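Long-range contact in cellulose synthase 1 (Gluconacetobacter xylinus, PDB 4I86), which is represented here by its C-terminal regulatory PilZ domain, an antiparallel beta-barrel domain that probably binds cyclic di-GMP: residues A[44-49]-A[77-82]. Sequence-based numbering, arbitrary orientation.
Sequences KMSWPA and AGNGRG
With CG set between its backbone N and carbonyl carbon (chi1 61°), M45 lays its side chain over the backbone of G82, while the backbone of W47 points CB at A77 and its torsion, CG anti to N (chi1 -164°), carries the indole away toward V20 and I27. M45 CG lies 3.7 Å from G82 N. The thioether passes 4.1 Å from G82 CA (M45 SD to that carbon), on the side where a beta carbon would stand, so the bare glycine suits its place. A flexible, unbranched methionine fits this buried position, its bent chain also touching V29 and I74. Farther along the segment the short methyl of A77 meets W47 CB at 3.8 Å, and P48 CD lies over one face of the indole, offset toward its rim.

The backbones meet at G80. M45 N gives a weak hydrogen bond to G80 O, 3.4 Å long and bent to 142° at the hydrogen. The same oxygen receives a CA-H...O contact from K44 CA at 3.1 Å. G80 has a positive phi, where a beta carbon would press on the preceding carbonyl oxygen, so glycine is well suited. Within the turn, G78 N bonds to R81 O at 2.9 Å, closing the hairpin between strands 66-77 and 82-86. Farther out, S46 OG and N79 ND2 stand 3.6 Å apart, both at the exposed side.

The antiparallel pairing of strands 40-44 and 82-86 thus runs on loosely past their ends, M45 opposite G80. The chemistry implies a join resting mainly on close fit of side chains and backbone, with little directional bonding.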
ATOM      1  N   LYS A  44       2.092  -6.378   6.972  1.00 33.83           N
ATOM      2  CA  LYS A  44       2.267  -6.725   8.385  1.00 37.81           C
ATOM      3  C   LYS A  44       2.527  -5.444   9.172  1.00 40.92           C
ATOM      4  O   LYS A  44       3.577  -4.806   9.029  1.00 37.02           O
ATOM      5  CB  LYS A  44       3.411  -7.715   8.590  1.00 40.70           C
ATOM      6  CG  LYS A  44       3.468  -8.310  10.003  1.00 48.15           C
ATOM      7  CD  LYS A  44       4.617  -9.321  10.125  1.00 48.34           C
ATOM      8  CE  LYS A  44       5.123  -9.437  11.560  1.00 48.06           C
ATOM      9  NZ  LYS A  44       6.385 -10.241  11.637  1.00 54.31           N
ATOM     10  N   MET A  45       1.562  -5.057   9.996  1.00 37.90           N
ATOM     11  CA  MET A  45       1.623  -3.770  10.662  1.00 39.36           C
ATOM     12  C   MET A  45       0.555  -3.678  11.741  1.00 44.62           C
ATOM     13  O   MET A  45      -0.396  -4.463  11.744  1.00 47.79           O
ATOM     14  CB  MET A  45       1.409  -2.648   9.640  1.00 36.93           C
ATOM     15  CG  MET A  45       0.059  -2.708   8.937  1.00 34.28           C
ATOM     16  SD  MET A  45      -0.318  -1.201   8.016  1.00 35.52           S
ATOM     17  CE  MET A  45      -1.491  -0.404   9.109  1.00 36.40           C
ATOM     18  N   SER A  46       0.703  -2.708  12.638  1.00 43.68           N
ATOM     19  CA  SER A  46      -0.285  -2.476  13.687  1.00 48.96           C
ATOM     20  C   SER A  46      -0.822  -1.049  13.643  1.00 47.79           C
ATOM     21  O   SER A  46      -0.104  -0.095  13.953  1.00 56.25           O
ATOM     22  CB  SER A  46       0.307  -2.790  15.068  1.00 54.31           C
ATOM     23  OG  SER A  46       0.872  -4.098  15.093  1.00 56.54           O
ATOM     24  N   TRP A  47      -2.090  -0.920  13.254  1.00 47.54           N
ATOM     25  CA  TRP A  47      -2.784   0.368  13.162  1.00 46.90           C
ATOM     26  C   TRP A  47      -3.401   0.737  14.518  1.00 52.19           C
ATOM     27  O   TRP A  47      -4.191  -0.034  15.073  1.00 50.94           O
ATOM     28  CB  TRP A  47      -3.868   0.283  12.078  1.00 44.46           C
ATOM     29  CG  TRP A  47      -4.426   1.599  11.590  1.00 41.82           C
ATOM     30  CD1 TRP A  47      -5.685   2.083  11.800  1.00 42.31           C
ATOM     31  CD2 TRP A  47      -3.746   2.585  10.790  1.00 37.64           C
ATOM     32  NE1 TRP A  47      -5.829   3.312  11.192  1.00 40.69           N
ATOM     33  CE2 TRP A  47      -4.657   3.638  10.562  1.00 37.94           C
ATOM     34  CE3 TRP A  47      -2.459   2.675  10.245  1.00 37.74           C
ATOM     35  CZ2 TRP A  47      -4.321   4.770   9.812  1.00 35.42           C
ATOM     36  CZ3 TRP A  47      -2.126   3.800   9.506  1.00 33.04           C
ATOM     37  CH2 TRP A  47      -3.052   4.828   9.294  1.00 32.31           C
ATOM     38  N   PRO A  48      -3.050   1.925  15.047  1.00 53.35           N
ATOM     39  CA  PRO A  48      -3.388   2.342  16.418  1.00 53.34           C
ATOM     40  C   PRO A  48      -4.743   3.030  16.565  1.00 55.76           C
ATOM     41  O   PRO A  48      -4.869   3.954  17.367  1.00 61.50           O
ATOM     42  CB  PRO A  48      -2.291   3.358  16.739  1.00 51.43           C
ATOM     43  CG  PRO A  48      -2.044   4.018  15.408  1.00 48.30           C
ATOM     44  CD  PRO A  48      -2.175   2.908  14.377  1.00 47.34           C
ATOM     45  N   ALA A  49      -5.737   2.604  15.802  1.00 54.06           N
ATOM     46  CA  ALA A  49      -7.078   3.135  15.970  1.00 59.99           C
ATOM     47  C   ALA A  49      -8.071   2.175  15.354  1.00 59.51           C
ATOM     48  O   ALA A  49      -7.692   1.287  14.589  1.00 59.63           O
ATOM     49  CB  ALA A  49      -7.193   4.512  15.334  1.00 57.55           C
ATOM     50  N   ALA A  77      -8.006  -3.432   9.396  1.00 45.14           N
ATOM     51  CA  ALA A  77      -6.848  -3.549  10.278  1.00 50.41           C
ATOM     52  C   ALA A  77      -7.123  -4.589  11.365  1.00 51.56           C
ATOM     53  O   ALA A  77      -8.087  -4.462  12.120  1.00 49.41           O
ATOM     54  CB  ALA A  77      -6.525  -2.193  10.904  1.00 48.97           C
ATOM     55  N   GLY A  78      -6.283  -5.618  11.442  1.00 54.14           N
ATOM     56  CA  GLY A  78      -6.514  -6.699  12.383  1.00 57.67           C
ATOM     57  C   GLY A  78      -5.306  -7.114  13.201  1.00 57.55           C
ATOM     58  O   GLY A  78      -5.121  -8.302  13.479  1.00 55.76           O
ATOM     59  N   ASN A  79      -4.505  -6.131  13.611  1.00 62.00           N
ATOM     60  CA  ASN A  79      -3.231  -6.367  14.304  1.00 59.08           C
ATOM     61  C   ASN A  79      -2.390  -7.434  13.606  1.00 59.93           C
ATOM     62  O   ASN A  79      -2.832  -8.573  13.400  1.00 61.68           O
ATOM     63  CB  ASN A  79      -3.436  -6.703  15.789  1.00 66.03           C
ATOM     64  CG  ASN A  79      -2.122  -6.869  16.542  1.00 66.81           C
ATOM     65  OD1 ASN A  79      -1.565  -7.969  16.604  1.00 68.90           O
ATOM     66  ND2 ASN A  79      -1.626  -5.775  17.127  1.00 64.56           N
ATOM     67  N   GLY A  80      -1.170  -7.054  13.240  1.00 59.08           N
ATOM     68  CA  GLY A  80      -0.326  -7.897  12.420  1.00 55.23           C
ATOM     69  C   GLY A  80      -0.669  -7.713  10.954  1.00 50.29           C
ATOM     70  O   GLY A  80       0.103  -8.109  10.083  1.00 48.29           O
ATOM     71  N   ARG A  81      -1.824  -7.108  10.672  1.00 43.78           N
ATOM     72  CA  ARG A  81      -2.266  -6.998   9.287  1.00 46.64           C
ATOM     73  C   ARG A  81      -3.063  -5.733   8.961  1.00 42.44           C
ATOM     74  O   ARG A  81      -4.051  -5.421   9.617  1.00 42.88           O
ATOM     75  CB  ARG A  81      -3.064  -8.250   8.886  1.00 50.70           C
ATOM     76  CG  ARG A  81      -3.676  -8.197   7.497  1.00 48.48           C
ATOM     77  CD  ARG A  81      -3.085  -9.241   6.565  1.00 51.73           C
ATOM     78  NE  ARG A  81      -4.115 -10.152   6.066  1.00 57.32           N
ATOM     79  CZ  ARG A  81      -4.082 -11.471   6.225  1.00 58.73           C
ATOM     80  NH1 ARG A  81      -3.054 -12.029   6.854  1.00 57.39           N
ATOM     81  NH2 ARG A  81      -5.063 -12.230   5.751  1.00 61.61           N
ATOM     82  N   GLY A  82      -2.611  -5.012   7.935  1.00 38.60           N
ATOM     83  CA  GLY A  82      -3.368  -3.906   7.370  1.00 35.20           C
ATOM     84  C   GLY A  82      -3.641  -4.198   5.900  1.00 31.05           C
ATOM     85  O   GLY A  82      -2.737  -4.627   5.170  1.00 27.22           O
TER